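Local coordinates for immunoglobulin-like protein (Pseudomonas aeruginosa, PDB 3N6Y), which is of unknown function but has an immunoglobulin-like beta-sandwich fold and is probably exported from the cytoplasm, at residues V78-Q83 with E109-V114; D101-E106 with L120-G125. One frame throughout, in Å; residues are numbered along the deposited sequence.

Contact 1: V78-Q83 with E109-V114; sequences VTPDGQ and EPHEVV
P80 and T79 lie against one face of the imidazole of H111, and this packing of a turn on a ring is the heart of the contact. P80 CD sits 3.7 Å from the H111 ring centroid, a CH-pi contact only 20° off the ring normal, with the proline running roughly at right angles to the histidine side chain. T79 CA makes a second CH-pi contact over the same face, while its methyl, CG2, reaches H111 NE2 at 3.6 Å. H111 CG lies between its own backbone N and carbonyl carbon (chi1 60°), a torsion that swings the ring toward the turn. V78 O comes within 3.2 Å of H111 CB. No direct hydrogen bond joins the segments; instead one water accepts from V78 N and donates to H111 O.

Further out, each side is held by its own bonds. T79 OG1 and Q83 N reach D81 OD1 from opposite faces of the carboxylate, at 2.7 Å and 3.0 Å, and T79 OG1 is also hydrogen-bonded to NE2 of H85. Across the way, E109 N and T108 N both bond E112 OE1, which ties down the start of the 3-10 turn 110-112. The first side is a beta-hairpin end, a type I turn from T79 to G82 with an Asx turn at D81, packed on a 3-10 loop at one end of the beta-sandwich.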
loop_
_atom_site.group_PDB
_atom_site.type_symbol
_atom_site.label_atom_id
_atom_site.label_comp_id
_atom_site.label_asym_id
_atom_site.label_seq_id
_atom_site.Cartn_x
_atom_site.Cartn_y
_atom_site.Cartn_z
ATOM N N VAL A 78 6.669 15.437 7.654
ATOM C CA VAL A 78 7.837 15.912 8.395
ATOM C C VAL A 78 7.829 15.287 9.775
ATOM O O VAL A 78 6.923 15.537 10.596
ATOM C CB VAL A 78 7.865 17.441 8.502
ATOM C CG1 VAL A 78 9.149 17.912 9.284
ATOM C CG2 VAL A 78 7.721 18.123 7.076
ATOM N N THR A 79 8.815 14.427 10.031
ATOM C CA THR A 79 8.896 13.744 11.310
ATOM C C THR A 79 9.424 14.717 12.374
ATOM O O THR A 79 9.943 15.786 12.028
ATOM C CB THR A 79 9.732 12.476 11.230
ATOM O OG1 THR A 79 10.891 12.684 10.395
ATOM C CG2 THR A 79 8.917 11.317 10.696
ATOM N N PRO A 80 9.246 14.389 13.678
ATOM C CA PRO A 80 9.657 15.333 14.727
ATOM C C PRO A 80 11.160 15.681 14.689
ATOM O O PRO A 80 11.544 16.728 15.222
ATOM C CB PRO A 80 9.316 14.581 16.020
ATOM C CG PRO A 80 8.123 13.730 15.628
ATOM C CD PRO A 80 8.460 13.260 14.236
ATOM N N ASP A 81 11.975 14.802 14.100
ATOM C CA ASP A 81 13.430 15.063 13.968
ATOM C C ASP A 81 13.715 16.107 12.877
ATOM O O ASP A 81 14.881 16.482 12.671
ATOM C CB ASP A 81 14.188 13.769 13.713
ATOM C CG ASP A 81 13.838 13.144 12.393
ATOM O OD1 ASP A 81 13.003 13.736 11.668
ATOM O OD2 ASP A 81 14.362 12.039 12.115
ATOM N N GLY A 82 12.665 16.585 12.213
ATOM C CA GLY A 82 12.778 17.640 11.209
ATOM C C GLY A 82 12.955 17.151 9.766
ATOM O O GLY A 82 12.982 17.964 8.841
ATOM N N GLN A 83 13.085 15.849 9.568
ATOM C CA GLN A 83 13.303 15.304 8.210
ATOM C C GLN A 83 11.998 15.215 7.443
ATOM O O GLN A 83 10.982 14.800 7.999
ATOM C CB GLN A 83 13.961 13.919 8.321
ATOM C CG GLN A 83 15.253 13.941 9.153
ATOM C CD GLN A 83 16.429 13.295 8.475
ATOM O OE1 GLN A 83 17.478 13.928 8.308
ATOM N NE2 GLN A 83 16.280 12.028 8.084
ATOM N N GLU A 109 0.491 8.912 14.046
ATOM C CA GLU A 109 1.019 10.046 14.787
ATOM C C GLU A 109 0.616 11.334 14.083
ATOM O O GLU A 109 0.428 11.338 12.879
ATOM C CB GLU A 109 2.525 9.958 14.844
ATOM C CG GLU A 109 3.043 8.723 15.585
ATOM C CD GLU A 109 4.538 8.738 15.699
ATOM O OE1 GLU A 109 5.047 9.680 16.337
ATOM O OE2 GLU A 109 5.186 7.833 15.115
ATOM N N PRO A 110 0.491 12.442 14.832
ATOM C CA PRO A 110 -0.066 13.633 14.183
ATOM C C PRO A 110 0.654 14.131 12.919
ATOM O O PRO A 110 -0.022 14.567 11.984
ATOM C CB PRO A 110 -0.007 14.685 15.288
ATOM C CG PRO A 110 -0.140 13.910 16.540
ATOM C CD PRO A 110 0.582 12.598 16.295
ATOM N N HIS A 111 1.978 14.038 12.887
ATOM C CA HIS A 111 2.755 14.543 11.752
ATOM C C HIS A 111 2.505 13.732 10.467
ATOM O O HIS A 111 2.911 14.155 9.371
ATOM C CB HIS A 111 4.256 14.556 12.081
ATOM C CG HIS A 111 4.816 13.212 12.404
ATOM N ND1 HIS A 111 4.924 12.743 13.697
ATOM C CD2 HIS A 111 5.312 12.245 11.598
ATOM C CE1 HIS A 111 5.467 11.532 13.666
ATOM N NE2 HIS A 111 5.737 11.213 12.407
ATOM N N GLU A 112 1.937 12.540 10.602
ATOM C CA GLU A 112 1.639 11.714 9.442
ATOM C C GLU A 112 0.351 12.132 8.713
ATOM O O GLU A 112 0.142 11.797 7.519
ATOM C CB GLU A 112 1.580 10.235 9.845
ATOM C CG GLU A 112 2.871 9.702 10.352
ATOM C CD GLU A 112 2.782 8.292 10.833
ATOM O OE1 GLU A 112 1.735 7.902 11.355
ATOM O OE2 GLU A 112 3.798 7.588 10.711
ATOM N N VAL A 113 -0.509 12.919 9.407
ATOM C CA VAL A 113 -1.764 13.392 8.833
ATOM C C VAL A 113 -1.470 14.600 7.979
ATOM O O VAL A 113 -1.495 15.726 8.470
ATOM C CB VAL A 113 -2.798 13.765 9.950
ATOM C CG1 VAL A 113 -4.148 14.253 9.317
ATOM C CG2 VAL A 113 -2.993 12.598 10.965
ATOM N N VAL A 114 -1.179 14.352 6.697
ATOM C CA VAL A 114 -0.819 15.414 5.779
ATOM C C VAL A 114 -1.790 15.437 4.615
ATOM O O VAL A 114 -1.933 14.455 3.854
ATOM C CB VAL A 114 0.614 15.232 5.246
ATOM C CG1 VAL A 114 0.981 16.371 4.266
ATOM C CG2 VAL A 114 1.597 15.150 6.401
HETATM O O HOH W 1 4.194 16.575 8.825
#

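Contact 2: D101-E106 with L120-G125; sequences DVMAYE and LMVFQG
M103 packs against L120, M121 and V122 across the interior of a beta-sandwich, the arrangement expected of an immunoglobulin-like, E-set domain. Strand 101-106 pairs with strand 51-59 in one sheet, strand 120-124 belongs to the other, and the two short axes pass 8.2 Å apart with N-to-C directions 150° from each other. No hydrogen bond links the segments, so the contact illustrates how two sheets can meet by packing, without a hydrogen bond between them.

L120 comes first. Its CB turns toward the opposing strand and meets the terminal methyl of M103, with L120 CB to M103 CE at 3.7 Å; L120 CG follows just behind. Y72 and F134 carry the leucine's packing on into its own sheet. At M121 CB points away from strand 101-106, so here it is the backbone that faces the selenomethionine: M103 CE lies 3.5 Å from M121 N. The backbone of M121 is meanwhile bonded to L71 of the neighbouring strand. V122 turns back toward the interior, and its CG2 branch, anti to the carbonyl carbon, is the one offered to M103, whose side chain slides past the valine in the opposite direction. Y56 of the first sheet and L68 of the second also pack on V122.

A single long side chain thus spans the gap. M103 is extended throughout, its CG anti to the backbone N (chi1 180°) and the next two torsions close to 180° as well, which carries the selenium over to the far strand. L70 and Y72 join its surroundings. There M103 SE lies 3.5 Å from V122 CG2 and also 3.5 Å from M121 O.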
loop_
_atom_site.group_PDB
_atom_site.type_symbol
_atom_site.label_atom_id
_atom_site.label_comp_id
_atom_site.label_asym_id
_atom_site.label_seq_id
_atom_site.Cartn_x
_atom_site.Cartn_y
_atom_site.Cartn_z
ATOM N N ASP A 101 -2.291 -9.835 -0.588
ATOM C CA ASP A 101 -1.188 -8.937 -0.297
ATOM C C ASP A 101 -1.788 -7.534 -0.113
ATOM O O ASP A 101 -2.811 -7.243 -0.670
ATOM C CB ASP A 101 -0.211 -8.939 -1.475
ATOM C CG ASP A 101 0.587 -10.233 -1.575
ATOM O OD1 ASP A 101 0.056 -11.219 -2.123
ATOM O OD2 ASP A 101 1.731 -10.243 -1.061
ATOM N N VAL A 102 -1.205 -6.750 0.768
ATOM C CA VAL A 102 -1.718 -5.450 1.177
ATOM C C VAL A 102 -0.619 -4.421 1.089
ATOM O O VAL A 102 0.548 -4.683 1.386
ATOM C CB VAL A 102 -2.218 -5.501 2.615
ATOM C CG1 VAL A 102 -2.604 -4.098 3.155
ATOM C CG2 VAL A 102 -3.403 -6.467 2.748
HETATM N N MSE A 103 -1.006 -3.248 0.649
HETATM C CA MSE A 103 -0.169 -2.046 0.738
HETATM C C MSE A 103 -1.029 -0.962 1.381
HETATM O O MSE A 103 -1.936 -0.414 0.753
HETATM C CB MSE A 103 0.346 -1.570 -0.621
HETATM C CG MSE A 103 1.188 -0.339 -0.462
HETATM SE SE MSE A 103 1.855 0.221 -2.218
HETATM C CE MSE A 103 2.769 1.825 -1.550
ATOM N N ALA A 104 -0.728 -0.670 2.639
ATOM C CA ALA A 104 -1.512 0.288 3.413
ATOM C C ALA A 104 -0.649 1.275 4.178
ATOM O O ALA A 104 0.548 0.987 4.504
ATOM C CB ALA A 104 -2.480 -0.422 4.344
ATOM N N TYR A 105 -1.282 2.383 4.531
ATOM C CA TYR A 105 -0.698 3.437 5.321
ATOM C C TYR A 105 -1.708 3.847 6.374
ATOM O O TYR A 105 -2.883 4.008 6.027
ATOM C CB TYR A 105 -0.314 4.642 4.466
ATOM C CG TYR A 105 0.579 5.631 5.181
ATOM C CD1 TYR A 105 0.037 6.675 5.906
ATOM C CD2 TYR A 105 1.976 5.496 5.151
ATOM C CE1 TYR A 105 0.864 7.591 6.579
ATOM C CE2 TYR A 105 2.830 6.420 5.829
ATOM C CZ TYR A 105 2.238 7.463 6.518
ATOM O OH TYR A 105 3.013 8.368 7.170
ATOM N N GLU A 106 -1.236 4.000 7.623
ATOM C CA GLU A 106 -2.088 4.452 8.718
ATOM C C GLU A 106 -1.529 5.723 9.377
ATOM O O GLU A 106 -0.321 5.833 9.653
ATOM C CB GLU A 106 -2.325 3.332 9.757
ATOM C CG GLU A 106 -3.488 3.633 10.704
ATOM C CD GLU A 106 -3.947 2.451 11.559
ATOM O OE1 GLU A 106 -3.889 1.289 11.093
ATOM O OE2 GLU A 106 -4.419 2.685 12.703
ATOM N N LEU A 120 0.092 5.473 -3.932
ATOM C CA LEU A 120 0.622 4.200 -3.442
ATOM C C LEU A 120 0.799 3.278 -4.628
ATOM O O LEU A 120 -0.140 3.082 -5.427
ATOM C CB LEU A 120 -0.383 3.577 -2.458
ATOM C CG LEU A 120 -0.237 4.043 -0.988
ATOM C CD1 LEU A 120 -0.278 5.565 -0.833
ATOM C CD2 LEU A 120 -1.332 3.433 -0.150
HETATM N N MSE A 121 2.005 2.806 -4.812
HETATM C CA MSE A 121 2.406 2.040 -5.988
HETATM C C MSE A 121 3.119 0.795 -5.544
HETATM O O MSE A 121 4.086 0.871 -4.781
HETATM C CB MSE A 121 3.316 2.912 -6.891
HETATM C CG MSE A 121 2.689 4.227 -7.275
HETATM SE SE MSE A 121 3.983 5.317 -8.274
HETATM C CE MSE A 121 3.520 4.649 -10.073
ATOM N N VAL A 122 2.626 -0.359 -6.011
ATOM C CA VAL A 122 3.280 -1.634 -5.808
ATOM C C VAL A 122 4.049 -2.061 -7.055
ATOM O O VAL A 122 3.475 -2.249 -8.108
ATOM C CB VAL A 122 2.271 -2.800 -5.517
ATOM C CG1 VAL A 122 3.073 -4.077 -5.139
ATOM C CG2 VAL A 122 1.324 -2.432 -4.461
ATOM N N PHE A 123 5.368 -2.227 -6.868
ATOM C CA PHE A 123 6.257 -2.676 -7.942
ATOM C C PHE A 123 6.871 -4.030 -7.624
ATOM O O PHE A 123 7.137 -4.373 -6.436
ATOM C CB PHE A 123 7.441 -1.712 -8.083
ATOM C CG PHE A 123 7.078 -0.374 -8.632
ATOM C CD1 PHE A 123 6.677 0.701 -7.823
ATOM C CD2 PHE A 123 7.166 -0.160 -9.972
ATOM C CE1 PHE A 123 6.345 1.938 -8.381
ATOM C CE2 PHE A 123 6.806 1.090 -10.538
ATOM C CZ PHE A 123 6.425 2.122 -9.725
ATOM N N GLN A 124 7.216 -4.776 -8.678
ATOM C CA GLN A 124 8.209 -5.857 -8.521
ATOM C C GLN A 124 9.383 -5.462 -9.427
ATOM O O GLN A 124 9.215 -5.489 -10.684
ATOM C CB GLN A 124 7.635 -7.206 -8.927
ATOM C CG GLN A 124 8.636 -8.302 -8.678
ATOM C CD GLN A 124 8.242 -9.660 -9.211
ATOM O OE1 GLN A 124 7.709 -9.799 -10.317
ATOM N NE2 GLN A 124 8.559 -10.702 -8.422
ATOM N N GLY A 125 10.521 -5.071 -8.837
ATOM C CA GLY A 125 11.603 -4.501 -9.633
ATOM C C GLY A 125 11.090 -3.238 -10.303
ATOM O O GLY A 125 10.517 -2.376 -9.628
#

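Contact 1 and contact 2 sample two levels of the same sandwich, their centres 21 Å apart. Contact 2 is buried, about 3 Å from the centre of the chain, whereas contact 1 lies at the surface, about 19 Å from that centre. The chain alternates between them: strand 101-106 leads into the loop holding 109-114, which leads on into strand 116-124, where W118 lies. They also touch directly, E112 CG packing on Y105 OH at 3.5 Å, while Y105 meets the ring of W118 and V114 O accepts a hydrogen bond from W118 NE1. The connection that belongs to contact 1 thus joins the two strands that meet in contact 2.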